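Local coordinates for Polyphosphate:AMP phosphotransferase (Meiothermus ruber H328, PDB 5O6M), which transfers phosphate from inorganic polyphosphate to nucleotides, converting AMP to ADP and ADP to ATP, and also accepts guanine, cytosine and uracil nucleotides, at residues Asp20-Phe25 / Ala229-Tyr234; Gly85-Ser90 / Lys114-Ile119; His148-Glu153 / Thr219-Trp224; Leu164-His169 / Trp237-Ile242. The protein carries 1 engineered substitution. All blocks are in the same frame, centred on the assembly; numbering follows the deposited sequence.

Interaction 1 (Asp20-Phe25 / Ala229-Tyr234). With PO4 (phosphate ion), chain B.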
# COMPACT_ATOMS: atom_id res chain seq x y z
N ASP D 20 2.82 7.32 40.48
CA ASP D 20 2.78 6.21 41.43
C ASP D 20 1.38 5.90 41.93
O ASP D 20 1.23 5.01 42.78
CB ASP D 20 3.71 6.50 42.61
CG ASP D 20 5.17 6.26 42.27
OD1 ASP D 20 5.48 5.17 41.75
OD2 ASP D 20 5.99 7.17 42.49
N ASP D 21 0.37 6.60 41.45
CA ASP D 21 -1.00 6.33 41.86
C ASP D 21 -1.40 4.90 41.56
O ASP D 21 -1.23 4.41 40.43
CB ASP D 21 -1.95 7.30 41.16
CG ASP D 21 -3.41 7.00 41.44
OD1 ASP D 21 -3.72 6.46 42.53
OD2 ASP D 21 -4.26 7.29 40.56
N THR D 22 -1.94 4.21 42.57
CA THR D 22 -2.53 2.89 42.40
C THR D 22 -3.90 2.81 43.06
O THR D 22 -4.40 1.72 43.33
CB THR D 22 -1.62 1.80 42.98
OG1 THR D 22 -1.43 2.02 44.38
CG2 THR D 22 -0.27 1.80 42.27
N SER D 23 -4.52 3.97 43.31
CA SER D 23 -5.73 4.05 44.12
C SER D 23 -6.93 3.34 43.50
O SER D 23 -7.92 3.12 44.21
CB SER D 23 -6.07 5.51 44.39
OG SER D 23 -6.17 6.24 43.17
N ALA D 24 -6.87 2.98 42.22
CA ALA D 24 -8.01 2.34 41.58
C ALA D 24 -8.10 0.85 41.88
O ALA D 24 -9.16 0.26 41.68
CB ALA D 24 -7.96 2.55 40.06
N PHE D 25 -7.01 0.23 42.34
CA PHE D 25 -6.99 -1.19 42.67
C PHE D 25 -6.72 -1.37 44.16
O PHE D 25 -5.72 -0.87 44.69
CB PHE D 25 -5.96 -1.95 41.85
CG PHE D 25 -5.98 -3.44 42.09
CD1 PHE D 25 -7.00 -4.22 41.55
CD2 PHE D 25 -5.02 -4.05 42.87
CE1 PHE D 25 -7.04 -5.58 41.78
CE2 PHE D 25 -5.05 -5.41 43.10
CZ PHE D 25 -6.06 -6.18 42.55
N ALA D 229 2.09 4.69 35.37
CA ALA D 229 2.84 3.61 34.75
C ALA D 229 4.20 3.37 35.40
O ALA D 229 5.02 2.64 34.83
CB ALA D 229 3.02 3.90 33.25
N ASN D 230 4.47 3.96 36.56
CA ASN D 230 5.70 3.62 37.26
C ASN D 230 5.70 2.17 37.73
O ASN D 230 6.77 1.56 37.83
CB ASN D 230 5.93 4.57 38.44
CG ASN D 230 6.64 5.85 38.03
OD1 ASN D 230 6.86 6.11 36.84
ND2 ASN D 230 7.00 6.66 39.02
N LYS D 231 4.53 1.61 38.02
CA LYS D 231 4.40 0.21 38.42
C LYS D 231 3.79 -0.57 37.27
O LYS D 231 2.63 -0.35 36.90
CB LYS D 231 3.57 0.04 39.69
CG LYS D 231 4.04 0.82 40.91
CD LYS D 231 3.04 0.62 42.05
CE LYS D 231 3.31 1.51 43.25
NZ LYS D 231 2.18 1.44 44.24
N ASN D 232 4.57 -1.49 36.69
CA ASN D 232 4.11 -2.26 35.55
C ASN D 232 2.82 -3.02 35.86
O ASN D 232 1.90 -3.06 35.03
CB ASN D 232 5.20 -3.23 35.10
CG ASN D 232 6.36 -2.52 34.46
OD1 ASN D 232 6.36 -1.30 34.32
ND2 ASN D 232 7.38 -3.29 34.08
N TRP D 233 2.75 -3.66 37.03
CA TRP D 233 1.56 -4.45 37.34
C TRP D 233 0.31 -3.59 37.33
O TRP D 233 -0.76 -4.04 36.91
CB TRP D 233 1.72 -5.16 38.69
CG TRP D 233 1.90 -4.24 39.88
CD1 TRP D 233 3.08 -3.82 40.42
CD2 TRP D 233 0.86 -3.68 40.69
NE1 TRP D 233 2.83 -3.00 41.50
CE2 TRP D 233 1.48 -2.90 41.69
CE3 TRP D 233 -0.54 -3.74 40.65
CZ2 TRP D 233 0.75 -2.20 42.65
CZ3 TRP D 233 -1.26 -3.04 41.61
CH2 TRP D 233 -0.61 -2.28 42.59
N TYR D 234 0.41 -2.34 37.79
CA TYR D 234 -0.75 -1.46 37.80
C TYR D 234 -1.05 -0.95 36.40
O TYR D 234 -2.21 -0.96 35.96
CB TYR D 234 -0.53 -0.30 38.76
CG TYR D 234 -1.78 0.53 38.98
CD1 TYR D 234 -2.84 0.02 39.73
CD2 TYR D 234 -1.91 1.80 38.44
CE1 TYR D 234 -3.99 0.76 39.94
CE2 TYR D 234 -3.05 2.55 38.65
CZ TYR D 234 -4.09 2.02 39.40
OH TYR D 234 -5.23 2.76 39.61
P PO4 B . 6.71 -4.31 38.26
O1 PO4 B . 6.96 -4.59 39.72
O2 PO4 B . 5.23 -4.25 37.99
O3 PO4 B . 7.33 -5.42 37.43
O4 PO4 B . 7.34 -2.99 37.88
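Asp-21, whose backbone carbonyl rests against the ring of Tyr-234, has its OD1 gripped by two donors from a single residue. Ser-23 N lies 2.7 Å from Asp-21 OD1 and closes an Asx turn, arriving from above the carboxylate plane, 42° out of it; the hydroxyl Ser-23 OG takes the syn lone pair. Tyr-4 OH bonds the other oxygen, OD2, so both ends of this carboxylate are engaged. The turn overlaps a type I beta turn from Thr-22 to Phe-25, and together they lay the loop ahead of helix 29-53 over the start of helix 232-249.

Tyr-234 is central to that packing. A chi1 of -171° carries its ring beneath the turn, CG lying opposite the backbone N, and Thr-22 CA makes a CH-pi contact over one face, 3.6 Å from the centroid. Phe-25 CB comes to the rim, 3.9 Å from Tyr-234 CE1. At the far end the phenol oxygen is hydrogen-bonded to Tyr-4 OH and accepts from Ala-24 N, although its modelled position is less certain.

The Thr-22 side chain crosses the extended Lys-231 chain at about a right angle, with Thr-22 CG2 3.5 Å from Lys-231 CD. Asn-230 ND2 gives Asp-20 OD1 only a weak bond, 3.5 Å long; the amide and carboxylate planes are 68° apart. Asn-230 OD1 accepts instead from Ser-171 N. Lys-231 is the N-cap residue of helix 232-249, and a phosphate ion, probably from the crystallisation liquor, sits at this helix start, also bound by Lys-29 NZ: Trp-233 N donates to phosphate O2 at 2.7 Å.

Interaction 2 (Gly85-Ser90 / Lys114-Ile119)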
# COMPACT_ATOMS: atom_id res chain seq x y z
N GLY D 85 -6.55 -11.31 14.75
CA GLY D 85 -7.45 -10.19 14.93
C GLY D 85 -6.81 -8.96 15.53
O GLY D 85 -7.42 -7.89 15.54
N VAL D 86 -5.58 -9.09 16.03
CA VAL D 86 -4.87 -7.98 16.65
C VAL D 86 -3.60 -7.71 15.85
O VAL D 86 -2.81 -8.62 15.60
CB VAL D 86 -4.54 -8.28 18.13
CG1 VAL D 86 -3.64 -9.50 18.24
CG2 VAL D 86 -3.89 -7.07 18.79
N ARG D 87 -3.41 -6.45 15.45
CA ARG D 87 -2.29 -6.03 14.64
C ARG D 87 -1.63 -4.80 15.25
O ARG D 87 -2.32 -3.90 15.73
CB ARG D 87 -2.72 -5.72 13.20
CG ARG D 87 -1.62 -5.12 12.34
CD ARG D 87 -2.01 -5.05 10.88
NE ARG D 87 -3.18 -4.20 10.64
CZ ARG D 87 -3.12 -2.88 10.46
NH1 ARG D 87 -1.95 -2.25 10.50
NH2 ARG D 87 -4.22 -2.18 10.24
N VAL D 88 -0.30 -4.77 15.24
CA VAL D 88 0.46 -3.63 15.75
C VAL D 88 1.01 -2.85 14.56
O VAL D 88 1.65 -3.42 13.67
CB VAL D 88 1.60 -4.09 16.68
CG1 VAL D 88 2.41 -2.88 17.15
CG2 VAL D 88 1.03 -4.86 17.86
N ALA D 89 0.76 -1.54 14.55
CA ALA D 89 1.34 -0.63 13.57
C ALA D 89 2.27 0.32 14.29
O ALA D 89 1.83 1.12 15.12
CB ALA D 89 0.26 0.14 12.80
N SER D 90 3.56 0.23 13.99
CA SER D 90 4.57 1.08 14.61
C SER D 90 4.87 2.26 13.70
O SER D 90 4.87 2.13 12.48
CB SER D 90 5.86 0.29 14.86
OG SER D 90 5.65 -0.76 15.77
N LYS D 114 -12.98 -3.37 9.79
CA LYS D 114 -14.04 -4.02 10.54
C LYS D 114 -13.58 -5.37 11.08
O LYS D 114 -12.97 -6.16 10.36
CB LYS D 114 -15.29 -4.18 9.68
CG LYS D 114 -15.98 -2.86 9.38
CD LYS D 114 -17.28 -3.07 8.63
CE LYS D 114 -18.03 -1.76 8.48
NZ LYS D 114 -19.18 -1.89 7.54
N GLY D 115 -13.87 -5.62 12.35
CA GLY D 115 -13.49 -6.86 12.99
C GLY D 115 -12.07 -6.89 13.51
O GLY D 115 -11.64 -7.92 14.05
N GLU D 116 -11.32 -5.79 13.37
CA GLU D 116 -9.91 -5.76 13.69
C GLU D 116 -9.65 -4.82 14.86
O GLU D 116 -10.33 -3.81 15.03
CB GLU D 116 -9.09 -5.31 12.46
CG GLU D 116 -7.58 -5.38 12.62
CD GLU D 116 -6.84 -4.77 11.44
OE1 GLU D 116 -7.40 -3.86 10.79
OE2 GLU D 116 -5.71 -5.21 11.15
N LEU D 117 -8.65 -5.16 15.65
CA LEU D 117 -8.15 -4.31 16.72
C LEU D 117 -6.71 -3.96 16.38
O LEU D 117 -5.87 -4.85 16.23
CB LEU D 117 -8.24 -5.00 18.08
CG LEU D 117 -7.97 -4.18 19.35
CD1 LEU D 117 -8.36 -4.97 20.59
CD2 LEU D 117 -6.52 -3.74 19.45
N VAL D 118 -6.42 -2.67 16.27
CA VAL D 118 -5.09 -2.20 15.91
C VAL D 118 -4.52 -1.41 17.07
O VAL D 118 -5.21 -0.58 17.67
CB VAL D 118 -5.11 -1.35 14.62
CG1 VAL D 118 -3.77 -0.68 14.42
CG2 VAL D 118 -5.47 -2.22 13.42
N ILE D 119 -3.25 -1.66 17.37
CA ILE D 119 -2.51 -0.90 18.37
C ILE D 119 -1.54 0.00 17.62
O ILE D 119 -0.70 -0.48 16.85
CB ILE D 119 -1.77 -1.82 19.35
CG1 ILE D 119 -2.76 -2.74 20.05
CG2 ILE D 119 -1.00 -0.99 20.36
CD1 ILE D 119 -2.15 -4.02 20.56
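This is a buried parallel strand pairing at one margin of the central sheet, where strand 86-90, outermost within the chain, lies along strand 117-121. The short axes approach to 4.7 Å with N-to-C directions 29° apart, and bridges join Val-86 to Leu-117, Arg-87 to Val-118 and Val-88 to Ile-119. Four backbone bonds form the ladder: Gly-85 O accepts from Leu-117 N at 3.0 Å, Leu-117 O from Arg-87 N, Arg-87 O from Ile-119 N, and Ile-119 O from Ala-89 N at 2.9 Å. Arg-87 thus uses both its N-H and its carbonyl, as expected of a parallel register.

Strand 117-121 is flanked on its other edge by strand 57-64, within the five-stranded parallel sheet of the P-loop NTPase fold. Val-86, Val-88, Leu-117 and Ile-119 share one face, where Val-86 CG2 touches Ile-119 CD1 at 3.9 Å. Arg-87 and Val-118 occupy the reverse face and run side by side, pointing the same way.

A bend at chi3 (61°) turns the Arg-87 guanidinium back toward Glu-116, and Arg-87 NE meets Glu-116 OE2 at 2.8 Å in a salt bridge. The acceptor lies close to the guanidinium plane, although the two flat groups are inclined by 50°. Over one guanidinium face comes Val-118 CG2, 3.4 Å from Arg-87 NH2, while that nitrogen also bonds Gln-110 O. With a leucine in place of Arg-87, Glu-116 would probably lose its charge partner and the Gln-110 carbonyl a donor. The other carboxylate oxygen, Glu-116 OE1, accepts from Arg-113 N.

Interaction 3 (His148-Glu153 / Thr219-Trp224)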
# COMPACT_ATOMS: atom_id res chain seq x y z
N HIS D 148 -6.56 19.46 13.23
CA HIS D 148 -6.54 18.34 12.30
C HIS D 148 -6.85 17.03 13.00
O HIS D 148 -7.64 16.21 12.51
CB HIS D 148 -5.17 18.24 11.62
CG HIS D 148 -4.75 19.49 10.92
ND1 HIS D 148 -3.45 19.71 10.52
CD2 HIS D 148 -5.45 20.59 10.54
CE1 HIS D 148 -3.37 20.89 9.92
NE2 HIS D 148 -4.57 21.44 9.92
N ILE D 149 -6.22 16.80 14.15
CA ILE D 149 -6.32 15.52 14.83
C ILE D 149 -7.71 15.33 15.44
O ILE D 149 -8.31 14.25 15.31
CB ILE D 149 -5.21 15.39 15.89
CG1 ILE D 149 -3.85 15.31 15.20
CG2 ILE D 149 -5.46 14.19 16.80
CD1 ILE D 149 -2.67 15.25 16.15
N ARG D 150 -8.23 16.36 16.11
CA ARG D 150 -9.59 16.26 16.64
C ARG D 150 -10.58 15.89 15.54
O ARG D 150 -11.45 15.04 15.74
CB ARG D 150 -10.00 17.58 17.30
CG ARG D 150 -9.41 17.81 18.68
CD ARG D 150 -10.10 18.98 19.37
NE ARG D 150 -10.02 20.20 18.57
CZ ARG D 150 -9.05 21.11 18.68
NH1 ARG D 150 -8.07 20.94 19.56
NH2 ARG D 150 -9.07 22.18 17.91
N GLU D 151 -10.44 16.51 14.37
CA GLU D 151 -11.38 16.28 13.28
C GLU D 151 -11.12 14.95 12.60
O GLU D 151 -12.06 14.27 12.17
CB GLU D 151 -11.29 17.42 12.26
CG GLU D 151 -11.70 18.77 12.82
CD GLU D 151 -13.10 18.75 13.41
OE1 GLU D 151 -13.34 19.46 14.41
OE2 GLU D 151 -13.95 18.02 12.87
N PHE D 152 -9.84 14.56 12.48
CA PHE D 152 -9.52 13.24 11.95
C PHE D 152 -10.12 12.15 12.83
O PHE D 152 -10.76 11.21 12.33
CB PHE D 152 -8.01 13.08 11.84
CG PHE D 152 -7.57 11.70 11.45
CD1 PHE D 152 -7.97 11.14 10.25
CD2 PHE D 152 -6.73 10.97 12.28
CE1 PHE D 152 -7.56 9.87 9.89
CE2 PHE D 152 -6.31 9.70 11.93
CZ PHE D 152 -6.73 9.15 10.73
N GLU D 153 -9.93 12.26 14.14
CA GLU D 153 -10.48 11.26 15.05
C GLU D 153 -12.00 11.34 15.12
O GLU D 153 -12.67 10.31 15.28
CB GLU D 153 -9.85 11.40 16.44
CG GLU D 153 -8.37 11.02 16.45
CD GLU D 153 -7.71 11.22 17.80
OE1 GLU D 153 -8.41 11.65 18.75
OE2 GLU D 153 -6.49 10.95 17.92
N THR D 219 -11.42 14.20 23.61
CA THR D 219 -12.80 14.51 23.30
C THR D 219 -13.68 13.36 23.76
O THR D 219 -13.20 12.31 24.19
CB THR D 219 -13.00 14.78 21.81
OG1 THR D 219 -12.66 13.60 21.07
CG2 THR D 219 -12.12 15.92 21.35
N GLU D 220 -15.00 13.56 23.65
CA GLU D 220 -15.94 12.53 24.06
C GLU D 220 -16.01 11.39 23.05
O GLU D 220 -16.44 10.29 23.42
CB GLU D 220 -17.34 13.14 24.26
CG GLU D 220 -17.33 14.62 24.58
CD GLU D 220 -17.01 15.47 23.36
OE1 GLU D 220 -17.62 15.22 22.30
OE2 GLU D 220 -16.14 16.36 23.46
N TYR D 221 -15.62 11.63 21.81
CA TYR D 221 -15.51 10.56 20.83
C TYR D 221 -14.13 9.92 20.79
O TYR D 221 -13.97 8.87 20.17
CB TYR D 221 -15.86 11.07 19.42
CG TYR D 221 -15.05 12.27 18.99
CD1 TYR D 221 -13.76 12.12 18.51
CD2 TYR D 221 -15.60 13.55 19.01
CE1 TYR D 221 -13.01 13.21 18.10
CE2 TYR D 221 -14.86 14.65 18.60
CZ TYR D 221 -13.56 14.47 18.15
OH TYR D 221 -12.82 15.55 17.74
N ALA D 222 -13.13 10.53 21.45
CA ALA D 222 -11.76 10.01 21.43
C ALA D 222 -11.05 10.41 22.72
O ALA D 222 -10.20 11.31 22.74
CB ALA D 222 -11.00 10.52 20.21
N PRO D 223 -11.37 9.75 23.83
CA PRO D 223 -10.81 10.14 25.12
C PRO D 223 -9.35 9.73 25.28
O PRO D 223 -8.90 8.71 24.76
CB PRO D 223 -11.69 9.39 26.13
CG PRO D 223 -12.10 8.16 25.38
CD PRO D 223 -12.30 8.61 23.96
N TRP D 224 -8.61 10.56 26.02
CA TRP D 224 -7.29 10.20 26.52
C TRP D 224 -7.42 9.64 27.93
O TRP D 224 -8.20 10.14 28.74
CB TRP D 224 -6.36 11.41 26.54
CG TRP D 224 -5.65 11.67 25.25
CD1 TRP D 224 -5.99 12.59 24.30
CD2 TRP D 224 -4.46 11.03 24.78
NE1 TRP D 224 -5.10 12.55 23.26
CE2 TRP D 224 -4.14 11.60 23.53
CE3 TRP D 224 -3.63 10.02 25.29
CZ2 TRP D 224 -3.04 11.20 22.78
CZ3 TRP D 224 -2.53 9.63 24.54
CH2 TRP D 224 -2.24 10.21 23.30
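The ring of Tyr-221 has Thr-219 OG1 centred over one face, 2.9 Å above its plane, while the helix residues Arg-150 and Glu-153 approach it obliquely through their backbones, Glu-153 C lying 3.7 Å from Tyr-221 CE1. The Arg-150 guanidinium is inclined by 59° to this ring and leads away to a salt bridge with Glu-216. Its aliphatic part stays behind: Arg-150 CB is 3.5 Å from Tyr-221 OH, and CD brushes Thr-219 CG2.

The polar link is one very short bond, in which Tyr-221 OH donates to Arg-150 O at 2.5 Å. Tyr-221 CG sits between its own backbone N and carbonyl carbon (chi1 54°), which swings the ring back over Thr-219 and sends the hydroxyl to the helix. A phenylalanine in place of Tyr-221 would probably leave the Arg-150 carbonyl without this donor and the loop without its polar tie to the helix.

Beside the ring, Ala-222 CB fits against the extended Glu-153 side chain, 4.0 Å from Glu-153 CB. The buried Glu-153 carboxylate is held elsewhere, OE1 by a salt bridge to Lys-165 and OE2 by His-124 NE2, which fixes the chain along which the alanine packs.

The arrangement belongs to the layered alpha/beta build of the P-loop NTPase fold: helix 145-158, flanking the sheet, is tied through a mid-helix carbonyl to the loop that leads into strand 224-228, outermost within the chain.

Interaction 4 (Leu164-His169 / Trp237-Ile242)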
# COMPACT_ATOMS: atom_id res chain seq x y z
N LEU D 164 -9.41 4.37 21.75
CA LEU D 164 -8.84 4.49 23.08
C LEU D 164 -7.42 5.02 22.95
O LEU D 164 -6.61 4.46 22.20
CB LEU D 164 -8.83 3.14 23.82
CG LEU D 164 -10.18 2.51 24.18
CD1 LEU D 164 -10.05 1.66 25.43
CD2 LEU D 164 -11.24 3.58 24.36
N LYS D 165 -7.11 6.08 23.69
CA LYS D 165 -5.78 6.66 23.70
C LYS D 165 -5.22 6.57 25.11
O LYS D 165 -5.86 7.03 26.06
CB LYS D 165 -5.80 8.10 23.19
CG LYS D 165 -6.32 8.22 21.76
CD LYS D 165 -6.39 9.67 21.29
CE LYS D 165 -7.47 10.46 21.99
NZ LYS D 165 -7.65 11.80 21.35
N PHE D 166 -4.05 5.96 25.24
CA PHE D 166 -3.40 5.75 26.52
C PHE D 166 -2.08 6.49 26.55
O PHE D 166 -1.22 6.27 25.68
CB PHE D 166 -3.17 4.25 26.78
CG PHE D 166 -4.43 3.45 26.92
CD1 PHE D 166 -5.15 3.46 28.10
CD2 PHE D 166 -4.90 2.68 25.87
CE1 PHE D 166 -6.31 2.72 28.23
CE2 PHE D 166 -6.06 1.94 25.99
CZ PHE D 166 -6.77 1.95 27.17
N PHE D 167 -1.92 7.39 27.51
CA PHE D 167 -0.62 7.96 27.85
C PHE D 167 -0.10 7.22 29.08
O PHE D 167 -0.68 7.33 30.16
CB PHE D 167 -0.72 9.46 28.10
CG PHE D 167 0.59 10.11 28.46
CD1 PHE D 167 1.66 10.07 27.58
CD2 PHE D 167 0.76 10.74 29.68
CE1 PHE D 167 2.87 10.66 27.90
CE2 PHE D 167 1.97 11.33 30.01
CZ PHE D 167 3.02 11.29 29.12
N LEU D 168 0.95 6.43 28.90
CA LEU D 168 1.59 5.75 30.03
C LEU D 168 2.54 6.74 30.70
O LEU D 168 3.55 7.14 30.12
CB LEU D 168 2.32 4.49 29.58
CG LEU D 168 1.53 3.54 28.67
CD1 LEU D 168 2.39 2.35 28.26
CD2 LEU D 168 0.24 3.08 29.32
N HIS D 169 2.23 7.11 31.94
CA HIS D 169 2.82 8.27 32.61
C HIS D 169 3.86 7.80 33.63
O HIS D 169 3.50 7.23 34.67
CB HIS D 169 1.73 9.10 33.28
CG HIS D 169 2.22 10.39 33.85
ND1 HIS D 169 3.23 11.13 33.27
CD2 HIS D 169 1.84 11.08 34.95
CE1 HIS D 169 3.45 12.22 33.98
NE2 HIS D 169 2.62 12.21 35.01
N TRP D 237 -2.65 -3.75 34.57
CA TRP D 237 -4.01 -4.02 35.05
C TRP D 237 -4.97 -2.92 34.61
O TRP D 237 -6.08 -3.21 34.13
CB TRP D 237 -4.03 -4.15 36.57
CG TRP D 237 -5.45 -4.24 37.09
CD1 TRP D 237 -6.21 -5.37 37.16
CD2 TRP D 237 -6.28 -3.16 37.53
NE1 TRP D 237 -7.46 -5.06 37.66
CE2 TRP D 237 -7.53 -3.72 37.89
CE3 TRP D 237 -6.09 -1.78 37.68
CZ2 TRP D 237 -8.58 -2.94 38.38
CZ3 TRP D 237 -7.13 -1.01 38.17
CH2 TRP D 237 -8.36 -1.60 38.51
N LEU D 238 -4.58 -1.66 34.77
CA LEU D 238 -5.49 -0.55 34.48
C LEU D 238 -5.82 -0.48 33.00
O LEU D 238 -6.99 -0.34 32.62
CB LEU D 238 -4.89 0.77 34.97
CG LEU D 238 -5.80 1.98 34.78
CD1 LEU D 238 -7.17 1.73 35.40
CD2 LEU D 238 -5.17 3.23 35.37
N VAL D 239 -4.80 -0.59 32.14
CA VAL D 239 -5.06 -0.60 30.70
C VAL D 239 -5.98 -1.76 30.35
O VAL D 239 -6.92 -1.60 29.55
CB VAL D 239 -3.74 -0.65 29.91
CG1 VAL D 239 -4.02 -0.95 28.45
CG2 VAL D 239 -2.98 0.66 30.06
N SER D 240 -5.73 -2.93 30.93
CA SER D 240 -6.58 -4.08 30.65
C SER D 240 -8.03 -3.82 31.06
O SER D 240 -8.96 -4.12 30.30
CB SER D 240 -6.05 -5.32 31.38
OG SER D 240 -4.73 -5.62 30.95
N HIS D 241 -8.24 -3.24 32.24
CA HIS D 241 -9.60 -2.99 32.70
C HIS D 241 -10.33 -2.04 31.76
O HIS D 241 -11.46 -2.31 31.32
CB HIS D 241 -9.60 -2.43 34.12
CG HIS D 241 -10.97 -2.01 34.59
ND1 HIS D 241 -11.92 -2.92 35.00
CD2 HIS D 241 -11.54 -0.79 34.70
CE1 HIS D 241 -13.02 -2.28 35.35
NE2 HIS D 241 -12.81 -0.98 35.17
N ILE D 242 -9.70 -0.91 31.43
CA ILE D 242 -10.34 0.06 30.55
C ILE D 242 -10.67 -0.58 29.20
O ILE D 242 -11.78 -0.42 28.68
CB ILE D 242 -9.44 1.30 30.40
CG1 ILE D 242 -9.34 2.03 31.75
CG2 ILE D 242 -9.95 2.22 29.30
CD1 ILE D 242 -8.21 3.03 31.85
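Phe-166 presents its ring to two helix residues in different ways: Val-239 comes over a face and Ile-242 comes to the edge. Val-239 CG1 stands almost directly above the ring, 4.2 Å from the Phe-166 centroid and 10° off the ring normal, a CH-pi contact. Ile-242 CG2 lies near the ring plane, 3.8 Å from Phe-166 CE1, the two side chains sliding past each other in opposite directions. Phe-166 CG is anti to its carbonyl carbon (chi1 -65°), and from there the ring projects into the angle between these two residues, which are three positions apart on the helix.

Strand segment 164-169 and helix segment 237-242 run nearly antiparallel, 170° between their N-to-C directions, at a closest approach of 10.8 Å between the short axes. That is helix-on-sheet packing within the alpha/beta P-loop NTPase fold: helix 232-249 lies over strand 161-169, itself flanked by strands 57-64 and 224-228. Helices 29-53 and 70-77 pack against the same helix segment, and Val-239 also touches Thr-73 and Val-77 of the latter.

The two methyls of Val-239 divide the work. While CG1 lies over one face of Phe-166, Val-239 CG2 reaches Phe-166 CD1 at 4.0 Å and also Leu-168 CD2 at 4.1 Å. Leu-168 and Val-239 cross at about a right angle, the leucine touching through its CD2 branch. At the other end of the strand segment, Leu-164 crosses Ile-242 at a slant, and Leu-164 CD1 lies 3.9 Å from the same Ile-242 CG2 that borders the phenylalanine ring.

In the fold
From the N terminus, interaction 1 opens first, in the loop before helix 29-53, and closes at the start of helix 232-249, so it spans most of the chain. Interactions 2 and 3 both fall within that span. Interaction 2 is the most local, completed by residue 119 before interaction 3 opens on helix 145-158. Interaction 4 opens on strand 161-169, before interaction 3 has closed, and ends beyond interaction 1, so it crosses both. Helix 232-249 serves interactions 1 and 4, and Phe-25 of the first packs on Trp-237 of the second. A salt bridge from Glu-153 to Lys-165 couples interactions 3 and 4, while interactions 2 and 4 share the central sheet without touching.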